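D-alanyl-D-alanine carboxypeptidase (Penicillin binding protein) family protein (Francisella tularensis subsp. tularensis, PDB 6OSU) probably removes the C-terminal D-alanine from cell-wall precursor peptides, as a penicillin-binding serine carboxypeptidase of the S11 family. Local coordinates at residues C220-S234 with C248-L260. Sequence-based numbering, arbitrary orientation.
Sequences CLPKFDRATGNVIES and CNKLFPKGDNFVL
With SG turned beside the backbone N in both Cys220 (chi1 -56°) and Cys248 (chi1 -64°), the two sulfurs meet in a disulfide, Cys220 SG to Cys248 SG 2.0 Å, which ties the last turn of helix 214-220 to helix 242-251. The same kind of torsion in Phe252, CG opposite the carbonyl carbon, lays its ring beneath Pro222: Pro222 CG sits over the ring centre, 3.3 Å from the centroid of Phe252, a CH-pi contact. The side chains of Phe224 and Phe252 cross at about a right angle, Phe224 CZ meeting CD1 and CE1 of Phe252. On Phe258 it leans obliquely, planes at 49°, with Phe224 CE2 3.5 Å from Phe258 CB, while Leu260 CD1 lies over one face of Phe224, offset toward the rim. Val203 of strand 201-205 touches Phe252, Phe258 and Leu260. This cluster belongs to a small disulfide-linked lobe far from the predicted catalytic serine, where the hairpin of strands 223-224 and 231-233, with a classic beta bulge at Ile232 and Glu233 opposite Lys223, packs against the chain running from helix 242-251 into strand 258-262. A single antiparallel bridge, Asn230 with Asn257, joins the backbones: Phe258 N donates to Gly229 O (3.0 Å) and Val231 N to Asp256 O (3.2 Å). A weak bond from Gly255 N to Val231 O follows. Both methyls of Val231 lie against Pro253 O, and Val231 CG1 sits tightly between Pro253 O (2.9 Å) and Asp256 O (3.0 Å).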
ATOM      1  N   CYS A 220      33.200  -5.690   5.058  1.00102.44           N
ATOM      2  CA  CYS A 220      34.450  -5.837   4.322  1.00101.90           C
ATOM      3  C   CYS A 220      34.837  -4.552   3.604  1.00 98.76           C
ATOM      4  O   CYS A 220      36.024  -4.209   3.540  1.00101.50           O
ATOM      5  CB  CYS A 220      34.330  -6.981   3.315  1.00101.40           C
ATOM      6  SG  CYS A 220      33.863  -8.565   4.040  1.00104.72           S
ATOM      7  N   LEU A 221      33.849  -3.832   3.068  1.00 93.46           N
ATOM      8  CA  LEU A 221      34.056  -2.665   2.218  1.00 90.23           C
ATOM      9  C   LEU A 221      34.985  -3.028   1.065  1.00 88.93           C
ATOM     10  O   LEU A 221      36.124  -2.551   1.015  1.00 90.16           O
ATOM     11  CB  LEU A 221      34.620  -1.494   3.029  1.00 91.78           C
ATOM     12  CG  LEU A 221      33.663  -0.829   4.021  1.00 91.08           C
ATOM     13  CD1 LEU A 221      34.432  -0.029   5.058  1.00 94.29           C
ATOM     14  CD2 LEU A 221      32.671   0.062   3.288  1.00 87.67           C
ATOM     15  N   PRO A 222      34.544  -3.865   0.128  1.00 86.30           N
ATOM     16  CA  PRO A 222      35.434  -4.290  -0.957  1.00 85.84           C
ATOM     17  C   PRO A 222      35.757  -3.138  -1.892  1.00 84.96           C
ATOM     18  O   PRO A 222      35.071  -2.115  -1.933  1.00 82.70           O
ATOM     19  CB  PRO A 222      34.627  -5.376  -1.681  1.00 83.11           C
ATOM     20  CG  PRO A 222      33.515  -5.735  -0.746  1.00 82.55           C
ATOM     21  CD  PRO A 222      33.217  -4.487   0.015  1.00 83.08           C
ATOM     22  N   LYS A 223      36.829  -3.322  -2.654  1.00 87.50           N
ATOM     23  CA  LYS A 223      37.260  -2.344  -3.644  1.00 87.37           C
ATOM     24  C   LYS A 223      36.860  -2.840  -5.026  1.00 84.10           C
ATOM     25  O   LYS A 223      37.238  -3.947  -5.428  1.00 83.95           O
ATOM     26  CB  LYS A 223      38.768  -2.115  -3.569  1.00 91.24           C
ATOM     27  CG  LYS A 223      39.275  -1.023  -4.494  1.00 92.90           C
ATOM     28  CD  LYS A 223      40.014   0.052  -3.712  1.00 96.83           C
ATOM     29  CE  LYS A 223      40.744   1.009  -4.639  1.00 99.72           C
ATOM     30  NZ  LYS A 223      41.589   1.971  -3.878  1.00104.28           N
ATOM     31  N   PHE A 224      36.092  -2.025  -5.745  1.00 81.55           N
ATOM     32  CA  PHE A 224      35.621  -2.362  -7.078  1.00 80.44           C
ATOM     33  C   PHE A 224      36.242  -1.422  -8.099  1.00 83.22           C
ATOM     34  O   PHE A 224      36.341  -0.213  -7.862  1.00 84.82           O
ATOM     35  CB  PHE A 224      34.092  -2.282  -7.164  1.00 76.60           C
ATOM     36  CG  PHE A 224      33.384  -3.233  -6.246  1.00 75.45           C
ATOM     37  CD1 PHE A 224      32.828  -2.787  -5.059  1.00 75.05           C
ATOM     38  CD2 PHE A 224      33.283  -4.576  -6.563  1.00 75.39           C
ATOM     39  CE1 PHE A 224      32.178  -3.662  -4.211  1.00 74.57           C
ATOM     40  CE2 PHE A 224      32.636  -5.456  -5.716  1.00 74.79           C
ATOM     41  CZ  PHE A 224      32.082  -4.999  -4.540  1.00 74.40           C
ATOM     42  N   ASP A 225      36.673  -1.985  -9.227  1.00 84.35           N
ATOM     43  CA  ASP A 225      37.093  -1.166 -10.355  1.00 86.14           C
ATOM     44  C   ASP A 225      35.926  -0.313 -10.835  1.00 84.28           C
ATOM     45  O   ASP A 225      34.824  -0.819 -11.070  1.00 81.29           O
ATOM     46  CB  ASP A 225      37.609  -2.048 -11.491  1.00 87.57           C
ATOM     47  CG  ASP A 225      38.257  -1.246 -12.602  1.00 90.60           C
ATOM     48  OD1 ASP A 225      38.794  -0.155 -12.312  1.00 92.95           O
ATOM     49  OD2 ASP A 225      38.225  -1.698 -13.766  1.00 91.02           O
ATOM     50  N   ARG A 226      36.170   0.992 -10.972  1.00 86.06           N
ATOM     51  CA  ARG A 226      35.102   1.912 -11.353  1.00 84.66           C
ATOM     52  C   ARG A 226      34.556   1.595 -12.740  1.00 82.01           C
ATOM     53  O   ARG A 226      33.346   1.687 -12.975  1.00 79.44           O
ATOM     54  CB  ARG A 226      35.613   3.352 -11.287  1.00 89.06           C
ATOM     55  CG  ARG A 226      37.009   3.541 -11.876  1.00 95.20           C
ATOM     56  CD  ARG A 226      37.738   4.713 -11.229  1.00100.35           C
ATOM     57  NE  ARG A 226      39.193   4.557 -11.287  1.00105.47           N
ATOM     58  CZ  ARG A 226      40.026   5.426 -11.855  1.00109.89           C
ATOM     59  NH1 ARG A 226      39.561   6.534 -12.414  1.00111.01           N
ATOM     60  NH2 ARG A 226      41.332   5.188 -11.855  1.00113.02           N
ATOM     61  N   ALA A 227      35.429   1.193 -13.666  1.00 82.94           N
ATOM     62  CA  ALA A 227      35.029   1.061 -15.062  1.00 81.80           C
ATOM     63  C   ALA A 227      34.400  -0.291 -15.372  1.00 80.15           C
ATOM     64  O   ALA A 227      33.543  -0.377 -16.258  1.00 80.30           O
ATOM     65  CB  ALA A 227      36.232   1.297 -15.973  1.00 84.81           C
ATOM     66  N   THR A 228      34.803  -1.352 -14.674  1.00 79.23           N
ATOM     67  CA  THR A 228      34.334  -2.693 -14.988  1.00 78.46           C
ATOM     68  C   THR A 228      33.533  -3.353 -13.876  1.00 77.56           C
ATOM     69  O   THR A 228      32.961  -4.423 -14.110  1.00 76.85           O
ATOM     70  CB  THR A 228      35.517  -3.612 -15.342  1.00 80.16           C
ATOM     71  OG1 THR A 228      36.371  -3.758 -14.201  1.00 81.25           O
ATOM     72  CG2 THR A 228      36.313  -3.035 -16.499  1.00 82.39           C
ATOM     73  N   GLY A 229      33.477  -2.768 -12.681  1.00 78.47           N
ATOM     74  CA  GLY A 229      32.817  -3.438 -11.580  1.00 78.34           C
ATOM     75  C   GLY A 229      33.547  -4.650 -11.049  1.00 80.53           C
ATOM     76  O   GLY A 229      33.034  -5.325 -10.152  1.00 79.64           O
ATOM     77  N   ASN A 230      34.727  -4.952 -11.583  1.00 84.10           N
ATOM     78  CA  ASN A 230      35.513  -6.072 -11.089  1.00 86.05           C
ATOM     79  C   ASN A 230      36.110  -5.741  -9.730  1.00 86.55           C
ATOM     80  O   ASN A 230      36.658  -4.657  -9.518  1.00 88.52           O
ATOM     81  CB  ASN A 230      36.626  -6.422 -12.075  1.00 89.51           C
ATOM     82  CG  ASN A 230      36.137  -7.270 -13.224  1.00 90.25           C
ATOM     83  OD1 ASN A 230      35.394  -8.230 -13.024  1.00 90.47           O
ATOM     84  ND2 ASN A 230      36.548  -6.920 -14.438  1.00 92.26           N
ATOM     85  N   VAL A 231      35.995  -6.688  -8.803  1.00 85.37           N
ATOM     86  CA  VAL A 231      36.558  -6.510  -7.473  1.00 86.14           C
ATOM     87  C   VAL A 231      38.077  -6.519  -7.558  1.00 88.95           C
ATOM     88  O   VAL A 231      38.684  -7.439  -8.123  1.00 90.99           O
ATOM     89  CB  VAL A 231      36.040  -7.600  -6.526  1.00 86.64           C
ATOM     90  CG1 VAL A 231      36.003  -8.922  -7.248  1.00 87.27           C
ATOM     91  CG2 VAL A 231      36.911  -7.695  -5.285  1.00 89.76           C
ATOM     92  N   ILE A 232      38.695  -5.482  -7.006  1.00 90.03           N
ATOM     93  CA  ILE A 232      40.145  -5.374  -6.918  1.00 93.82           C
ATOM     94  C   ILE A 232      40.649  -5.879  -5.576  1.00 98.34           C
ATOM     95  O   ILE A 232      41.557  -6.707  -5.515  1.00102.21           O
ATOM     96  CB  ILE A 232      40.580  -3.914  -7.175  1.00 92.78           C
ATOM     97  CG1 ILE A 232      40.434  -3.574  -8.662  1.00 89.90           C
ATOM     98  CG2 ILE A 232      41.991  -3.666  -6.677  1.00 97.72           C
ATOM     99  CD1 ILE A 232      40.454  -2.084  -8.953  1.00 89.36           C
ATOM    100  N   GLU A 233      40.051  -5.405  -4.485  1.00 98.57           N
ATOM    101  CA  GLU A 233      40.392  -5.846  -3.139  1.00101.28           C
ATOM    102  C   GLU A 233      39.170  -6.468  -2.479  1.00 98.05           C
ATOM    103  O   GLU A 233      38.086  -5.871  -2.480  1.00 94.28           O
ATOM    104  CB  GLU A 233      40.910  -4.677  -2.298  1.00104.58           C
ATOM    105  CG  GLU A 233      42.397  -4.421  -2.445  1.00110.04           C
ATOM    106  CD  GLU A 233      43.222  -5.596  -1.971  1.00114.87           C
ATOM    107  OE1 GLU A 233      44.263  -5.891  -2.597  1.00117.64           O
ATOM    108  OE2 GLU A 233      42.815  -6.231  -0.973  1.00115.91           O
ATOM    109  N   SER A 234      39.349  -7.667  -1.916  1.00 98.04           N
ATOM    110  CA  SER A 234      38.267  -8.310  -1.177  1.00 95.18           C
ATOM    111  C   SER A 234      37.892  -7.500   0.056  1.00 95.18           C
ATOM    112  O   SER A 234      36.707  -7.274   0.324  1.00 93.12           O
ATOM    113  CB  SER A 234      38.663  -9.734  -0.782  1.00 97.42           C
ATOM    114  OG  SER A 234      38.501 -10.639  -1.862  1.00 96.86           O
ATOM    115  N   CYS A 248      35.288 -12.442   3.827  1.00114.49           N
ATOM    116  CA  CYS A 248      35.389 -11.408   2.805  1.00109.06           C
ATOM    117  C   CYS A 248      35.948 -11.973   1.507  1.00106.95           C
ATOM    118  O   CYS A 248      35.570 -11.521   0.421  1.00104.43           O
ATOM    119  CB  CYS A 248      36.263 -10.255   3.293  1.00110.19           C
ATOM    120  SG  CYS A 248      35.614  -9.345   4.719  1.00110.84           S
ATOM    121  N   ASN A 249      36.834 -12.966   1.597  1.00108.43           N
ATOM    122  CA  ASN A 249      37.436 -13.532   0.396  1.00106.97           C
ATOM    123  C   ASN A 249      36.474 -14.455  -0.339  1.00104.28           C
ATOM    124  O   ASN A 249      36.552 -14.573  -1.567  1.00102.46           O
ATOM    125  CB  ASN A 249      38.721 -14.278   0.755  1.00111.20           C
ATOM    126  CG  ASN A 249      39.886 -13.343   1.011  1.00113.31           C
ATOM    127  OD1 ASN A 249      40.414 -13.279   2.121  1.00116.56           O
ATOM    128  ND2 ASN A 249      40.300 -12.616  -0.022  1.00111.90           N
ATOM    129  N   LYS A 250      35.569 -15.116   0.387  1.00104.28           N
ATOM    130  CA  LYS A 250      34.600 -16.004  -0.249  1.00101.74           C
ATOM    131  C   LYS A 250      33.426 -15.234  -0.842  1.00 95.58           C
ATOM    132  O   LYS A 250      32.958 -15.560  -1.939  1.00 93.32           O
ATOM    133  CB  LYS A 250      34.093 -17.039   0.758  1.00104.65           C
ATOM    134  CG  LYS A 250      33.113 -18.046   0.170  1.00103.86           C
ATOM    135  CD  LYS A 250      32.386 -18.823   1.260  1.00106.44           C
ATOM    136  CE  LYS A 250      33.333 -19.716   2.046  1.00111.91           C
ATOM    137  NZ  LYS A 250      33.673 -20.961   1.303  1.00114.25           N
ATOM    138  N   LEU A 251      32.935 -14.216  -0.131  1.00 92.89           N
ATOM    139  CA  LEU A 251      31.803 -13.436  -0.621  1.00 88.11           C
ATOM    140  C   LEU A 251      32.213 -12.465  -1.719  1.00 85.66           C
ATOM    141  O   LEU A 251      31.418 -12.186  -2.624  1.00 82.81           O
ATOM    142  CB  LEU A 251      31.153 -12.671   0.532  1.00 86.92           C
ATOM    143  CG  LEU A 251      30.565 -13.519   1.660  1.00 89.05           C
ATOM    144  CD1 LEU A 251      30.114 -12.636   2.817  1.00 89.22           C
ATOM    145  CD2 LEU A 251      29.413 -14.368   1.146  1.00 87.96           C
ATOM    146  N   PHE A 252      33.436 -11.942  -1.656  1.00100.34           N
ATOM    147  CA  PHE A 252      33.968 -11.034  -2.669  1.00 98.13           C
ATOM    148  C   PHE A 252      35.301 -11.589  -3.144  1.00100.31           C
ATOM    149  O   PHE A 252      36.366 -11.142  -2.697  1.00103.34           O
ATOM    150  CB  PHE A 252      34.135  -9.617  -2.120  1.00 98.19           C
ATOM    151  CG  PHE A 252      32.864  -9.010  -1.604  1.00 95.60           C
ATOM    152  CD1 PHE A 252      31.981  -8.378  -2.466  1.00 92.34           C
ATOM    153  CD2 PHE A 252      32.556  -9.060  -0.254  1.00 96.84           C
ATOM    154  CE1 PHE A 252      30.810  -7.810  -1.990  1.00 89.67           C
ATOM    155  CE2 PHE A 252      31.390  -8.494   0.226  1.00 94.39           C
ATOM    156  CZ  PHE A 252      30.516  -7.868  -0.645  1.00 90.85           C
ATOM    157  N   PRO A 253      35.283 -12.578  -4.047  1.00 99.96           N
ATOM    158  CA  PRO A 253      36.546 -13.136  -4.559  1.00103.87           C
ATOM    159  C   PRO A 253      37.364 -12.098  -5.310  1.00104.45           C
ATOM    160  O   PRO A 253      36.991 -10.924  -5.344  1.00102.48           O
ATOM    161  CB  PRO A 253      36.081 -14.268  -5.486  1.00103.25           C
ATOM    162  CG  PRO A 253      34.688 -14.594  -5.029  1.00100.54           C
ATOM    163  CD  PRO A 253      34.109 -13.290  -4.578  1.00 97.30           C
ATOM    164  N   LYS A 254      38.477 -12.500  -5.912  1.00107.38           N
ATOM    165  CA  LYS A 254      39.326 -11.579  -6.657  1.00107.75           C
ATOM    166  C   LYS A 254      39.066 -11.751  -8.149  1.00106.97           C
ATOM    167  O   LYS A 254      39.329 -12.819  -8.712  1.00108.81           O
ATOM    168  CB  LYS A 254      40.802 -11.807  -6.324  1.00111.26           C
ATOM    169  CG  LYS A 254      41.164 -11.412  -4.896  1.00111.74           C
ATOM    170  CD  LYS A 254      42.670 -11.376  -4.658  1.00115.68           C
ATOM    171  CE  LYS A 254      43.202 -12.723  -4.193  1.00118.33           C
ATOM    172  NZ  LYS A 254      44.383 -12.558  -3.302  1.00122.62           N
ATOM    173  N   GLY A 255      38.548 -10.700  -8.785  1.00104.90           N
ATOM    174  CA  GLY A 255      38.250 -10.719 -10.200  1.00104.65           C
ATOM    175  C   GLY A 255      36.793 -10.950 -10.543  1.00102.59           C
ATOM    176  O   GLY A 255      36.429 -10.836 -11.721  1.00103.03           O
ATOM    177  N   ASP A 256      35.955 -11.271  -9.560  1.00 99.07           N
ATOM    178  CA  ASP A 256      34.535 -11.473  -9.811  1.00 95.06           C
ATOM    179  C   ASP A 256      33.857 -10.157 -10.176  1.00 91.24           C
ATOM    180  O   ASP A 256      34.134  -9.111  -9.587  1.00 92.31           O
ATOM    181  CB  ASP A 256      33.870 -12.089  -8.581  1.00 95.29           C
ATOM    182  CG  ASP A 256      34.086 -13.588  -8.493  1.00 98.94           C
ATOM    183  OD1 ASP A 256      33.084 -14.329  -8.406  1.00 97.83           O
ATOM    184  OD2 ASP A 256      35.256 -14.026  -8.541  1.00102.91           O
ATOM    185  N   ASN A 257      32.963 -10.210 -11.155  1.00 87.18           N
ATOM    186  CA  ASN A 257      32.269  -9.015 -11.613  1.00 83.73           C
ATOM    187  C   ASN A 257      31.053  -8.751 -10.736  1.00 80.39           C
ATOM    188  O   ASN A 257      30.222  -9.640 -10.530  1.00 80.00           O
ATOM    189  CB  ASN A 257      31.843  -9.150 -13.073  1.00 83.35           C
ATOM    190  CG  ASN A 257      31.129  -7.916 -13.578  1.00 81.93           C
ATOM    191  OD1 ASN A 257      31.757  -6.898 -13.865  1.00 83.86           O
ATOM    192  ND2 ASN A 257      29.810  -8.000 -13.695  1.00 79.27           N
ATOM    193  N   PHE A 258      30.947  -7.525 -10.238  1.00 78.41           N
ATOM    194  CA  PHE A 258      29.857  -7.123  -9.362  1.00 75.04           C
ATOM    195  C   PHE A 258      29.129  -5.923  -9.948  1.00 72.62           C
ATOM    196  O   PHE A 258      29.757  -4.990 -10.459  1.00 74.26           O
ATOM    197  CB  PHE A 258      30.371  -6.777  -7.964  1.00 75.53           C
ATOM    198  CG  PHE A 258      30.402  -7.942  -7.018  1.00 76.35           C
ATOM    199  CD1 PHE A 258      31.444  -8.852  -7.050  1.00 79.45           C
ATOM    200  CD2 PHE A 258      29.394  -8.115  -6.085  1.00 75.45           C
ATOM    201  CE1 PHE A 258      31.477  -9.920  -6.174  1.00 81.27           C
ATOM    202  CE2 PHE A 258      29.421  -9.180  -5.206  1.00 77.27           C
ATOM    203  CZ  PHE A 258      30.467 -10.082  -5.249  1.00 80.27           C
ATOM    204  N   VAL A 259      27.802  -5.959  -9.874  1.00 69.39           N
ATOM    205  CA  VAL A 259      26.947  -4.828 -10.218  1.00 67.87           C
ATOM    206  C   VAL A 259      26.298  -4.333  -8.934  1.00 67.91           C
ATOM    207  O   VAL A 259      25.774  -5.132  -8.147  1.00 67.28           O
ATOM    208  CB  VAL A 259      25.886  -5.211 -11.262  1.00 64.70           C
ATOM    209  CG1 VAL A 259      25.029  -4.006 -11.602  1.00 62.82           C
ATOM    210  CG2 VAL A 259      26.546  -5.769 -12.514  1.00 66.22           C
ATOM    211  N   LEU A 260      26.343  -3.022  -8.716  1.00 68.76           N
ATOM    212  CA  LEU A 260      25.831  -2.401  -7.501  1.00 68.50           C
ATOM    213  C   LEU A 260      24.795  -1.359  -7.888  1.00 68.04           C
ATOM    214  O   LEU A 260      25.103  -0.422  -8.632  1.00 68.57           O
ATOM    215  CB  LEU A 260      26.968  -1.762  -6.700  1.00 70.43           C
ATOM    216  CG  LEU A 260      28.130  -2.700  -6.366  1.00 72.87           C
ATOM    217  CD1 LEU A 260      29.464  -2.005  -6.575  1.00 76.08           C
ATOM    218  CD2 LEU A 260      28.007  -3.210  -4.940  1.00 73.51           C
TER